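Local coordinates for carboxylesterase SOBER1 (PDB 6AVX), which hydrolyses short-chain carboxylic esters and phosphatidylcholine and dampens the plant hypersensitive response triggered by the bacterial effector AvrBsT, at residues F7-H12 against V102-L107. The protein carries 1 engineered substitution. Sequence-based numbering, arbitrary orientation. Where two conformers were deposited one is given.
Sequences FILWLH and VFICGL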
loop_
_atom_site.group_PDB
_atom_site.type_symbol
_atom_site.label_atom_id
_atom_site.label_comp_id
_atom_site.label_asym_id
_atom_site.label_seq_id
_atom_site.Cartn_x
_atom_site.Cartn_y
_atom_site.Cartn_z
ATOM N N PHE A 7 -8.820 2.022 12.354
ATOM C CA PHE A 7 -9.335 1.487 11.103
ATOM C C PHE A 7 -8.144 1.084 10.251
ATOM O O PHE A 7 -7.231 1.893 10.039
ATOM C CB PHE A 7 -10.127 2.572 10.375
ATOM C CG PHE A 7 -10.645 2.149 9.036
ATOM C CD1 PHE A 7 -11.698 1.268 8.940
ATOM C CD2 PHE A 7 -10.088 2.641 7.872
ATOM C CE1 PHE A 7 -12.178 0.871 7.708
ATOM C CE2 PHE A 7 -10.571 2.252 6.636
ATOM C CZ PHE A 7 -11.610 1.364 6.554
ATOM N N ILE A 8 -8.147 -0.150 9.765
ATOM C CA ILE A 8 -7.060 -0.686 8.946
ATOM C C ILE A 8 -7.665 -1.173 7.640
ATOM O O ILE A 8 -8.471 -2.118 7.631
ATOM C CB ILE A 8 -6.300 -1.819 9.651
ATOM C CG1 ILE A 8 -5.831 -1.356 11.038
ATOM C CG2 ILE A 8 -5.136 -2.264 8.793
ATOM C CD1 ILE A 8 -5.154 -2.430 11.871
ATOM N N LEU A 9 -7.279 -0.530 6.544
ATOM C CA LEU A 9 -7.694 -0.900 5.204
ATOM C C LEU A 9 -6.565 -1.710 4.587
ATOM O O LEU A 9 -5.426 -1.237 4.535
ATOM C CB LEU A 9 -7.920 0.377 4.395
ATOM C CG LEU A 9 -8.365 0.175 2.952
ATOM C CD1 LEU A 9 -9.702 -0.522 2.918
ATOM C CD2 LEU A 9 -8.407 1.483 2.198
ATOM N N TRP A 10 -6.858 -2.922 4.129
ATOM C CA TRP A 10 -5.872 -3.796 3.505
ATOM C C TRP A 10 -6.217 -3.994 2.042
ATOM O O TRP A 10 -7.333 -4.415 1.732
ATOM C CB TRP A 10 -5.825 -5.166 4.186
ATOM C CG TRP A 10 -4.683 -5.984 3.651
ATOM C CD1 TRP A 10 -4.644 -6.682 2.480
ATOM C CD2 TRP A 10 -3.388 -6.120 4.242
ATOM N NE1 TRP A 10 -3.397 -7.249 2.307
ATOM C CE2 TRP A 10 -2.616 -6.922 3.378
ATOM C CE3 TRP A 10 -2.815 -5.668 5.424
ATOM C CZ2 TRP A 10 -1.297 -7.268 3.661
ATOM C CZ3 TRP A 10 -1.494 -6.011 5.701
ATOM C CH2 TRP A 10 -0.765 -6.809 4.829
ATOM N N LEU A 11 -5.257 -3.751 1.152
ATOM C CA LEU A 11 -5.456 -3.795 -0.291
ATOM C C LEU A 11 -4.684 -4.971 -0.875
ATOM O O LEU A 11 -3.450 -5.002 -0.819
ATOM C CB LEU A 11 -4.992 -2.484 -0.917
ATOM C CG LEU A 11 -5.692 -1.248 -0.357
ATOM C CD1 LEU A 11 -5.112 0.030 -0.900
ATOM C CD2 LEU A 11 -7.207 -1.308 -0.587
ATOM N N HIS A 12 -5.416 -5.931 -1.444
ATOM C CA HIS A 12 -4.843 -7.150 -1.990
ATOM C C HIS A 12 -4.036 -6.868 -3.260
ATOM O O HIS A 12 -4.099 -5.797 -3.861
ATOM C CB HIS A 12 -5.961 -8.164 -2.275
ATOM C CG HIS A 12 -6.903 -7.751 -3.370
ATOM N ND1 HIS A 12 -6.561 -7.807 -4.705
ATOM C CD2 HIS A 12 -8.168 -7.274 -3.329
ATOM C CE1 HIS A 12 -7.586 -7.377 -5.435
ATOM N NE2 HIS A 12 -8.574 -7.054 -4.626
ATOM N N VAL A 102 -6.242 5.908 11.119
ATOM C CA VAL A 102 -6.470 5.189 9.871
ATOM C C VAL A 102 -5.129 4.706 9.362
ATOM O O VAL A 102 -4.196 5.504 9.201
ATOM C CB VAL A 102 -7.121 6.108 8.825
ATOM C CG1 VAL A 102 -7.174 5.433 7.460
ATOM C CG2 VAL A 102 -8.514 6.535 9.287
ATOM N N PHE A 103 -5.035 3.419 9.064
ATOM C CA PHE A 103 -3.843 2.818 8.483
ATOM C C PHE A 103 -4.224 2.142 7.180
ATOM O O PHE A 103 -5.235 1.426 7.132
ATOM C CB PHE A 103 -3.231 1.808 9.455
ATOM C CG PHE A 103 -2.730 2.454 10.697
ATOM C CD1 PHE A 103 -3.592 2.742 11.739
ATOM C CD2 PHE A 103 -1.413 2.840 10.794
ATOM C CE1 PHE A 103 -3.126 3.405 12.875
ATOM C CE2 PHE A 103 -0.954 3.486 11.927
ATOM C CZ PHE A 103 -1.808 3.762 12.949
ATOM N N ILE A 104 -3.449 2.382 6.129
ATOM C CA ILE A 104 -3.651 1.766 4.823
ATOM C C ILE A 104 -2.473 0.832 4.586
ATOM O O ILE A 104 -1.325 1.242 4.742
ATOM C CB ILE A 104 -3.723 2.820 3.703
ATOM C CG1 ILE A 104 -4.568 4.040 4.102
ATOM C CG2 ILE A 104 -4.253 2.182 2.428
ATOM C CD1 ILE A 104 -5.982 3.728 4.468
ATOM N N CYS A 105 -2.752 -0.405 4.194
ATOM C CA CYS A 105 -1.713 -1.400 3.973
ATOM C C CYS A 105 -2.028 -2.163 2.707
ATOM O O CYS A 105 -3.188 -2.272 2.313
ATOM C CB CYS A 105 -1.696 -2.429 5.107
ATOM S SG CYS A 105 -1.678 -1.811 6.785
ATOM N N GLY A 106 -1.012 -2.750 2.096
ATOM C CA GLY A 106 -1.300 -3.596 0.953
ATOM C C GLY A 106 -0.076 -4.295 0.410
ATOM O O GLY A 106 1.067 -3.858 0.602
ATOM N N LEU A 107 -0.341 -5.377 -0.312
ATOM C CA LEU A 107 0.677 -6.215 -0.934
ATOM C C LEU A 107 0.779 -5.947 -2.427
ATOM O O LEU A 107 -0.218 -6.043 -3.148
ATOM C CB LEU A 107 0.330 -7.688 -0.729
ATOM C CG LEU A 107 1.291 -8.688 -1.380
ATOM C CD1 LEU A 107 2.698 -8.598 -0.780
ATOM C CD2 LEU A 107 0.755 -10.103 -1.273
#
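Cys105 O receives the amide of Leu11, Leu11 N to Cys105 O being 2.8 Å, and the same oxygen meets the CA-H of Trp10 while lying over one face of its indole, toward the rim. That bond belongs to a ladder of five between two adjacent parallel strands. Three others run from Phe103 N to Phe7 O, Leu9 N to Phe103 O and Cys105 N to Leu9 O. The longest, Leu107 N to Leu11 O, measures 3.2 Å.

Side chains sort onto the two faces of the sheet. On one, Trp10 CG is anti to the backbone N (chi1 -172°), and with chi2 at -79° the six-membered ring is turned toward Cys105: Trp10 CE3 sits 3.4 Å from Cys105 CB. Cys105 SG lies obliquely to the Trp10 six-membered ring, 5.2 Å from its centroid, and 4.0 Å from Ile8 CG2. Helix 198-212 packs on this face against Trp10 and Phe103.

On the other, Val102 CG1 meets the edge of the Phe7 ring. In one of its two modelled conformers, Ile104 lies beside Leu9, Ile104 CD1 being 3.9 Å from Leu9 CB, and its CG2 comes to 4.1 Å from Leu11 CD1. Helix 75-94 packs against Phe7, Leu9 and Ile104 here.

Gly106 CA approaches Leu11 O to 3.1 Å. The strand then delivers Ser108, the probable nucleophile, to the GxSxG elbow of an alpha/beta-hydrolase fold.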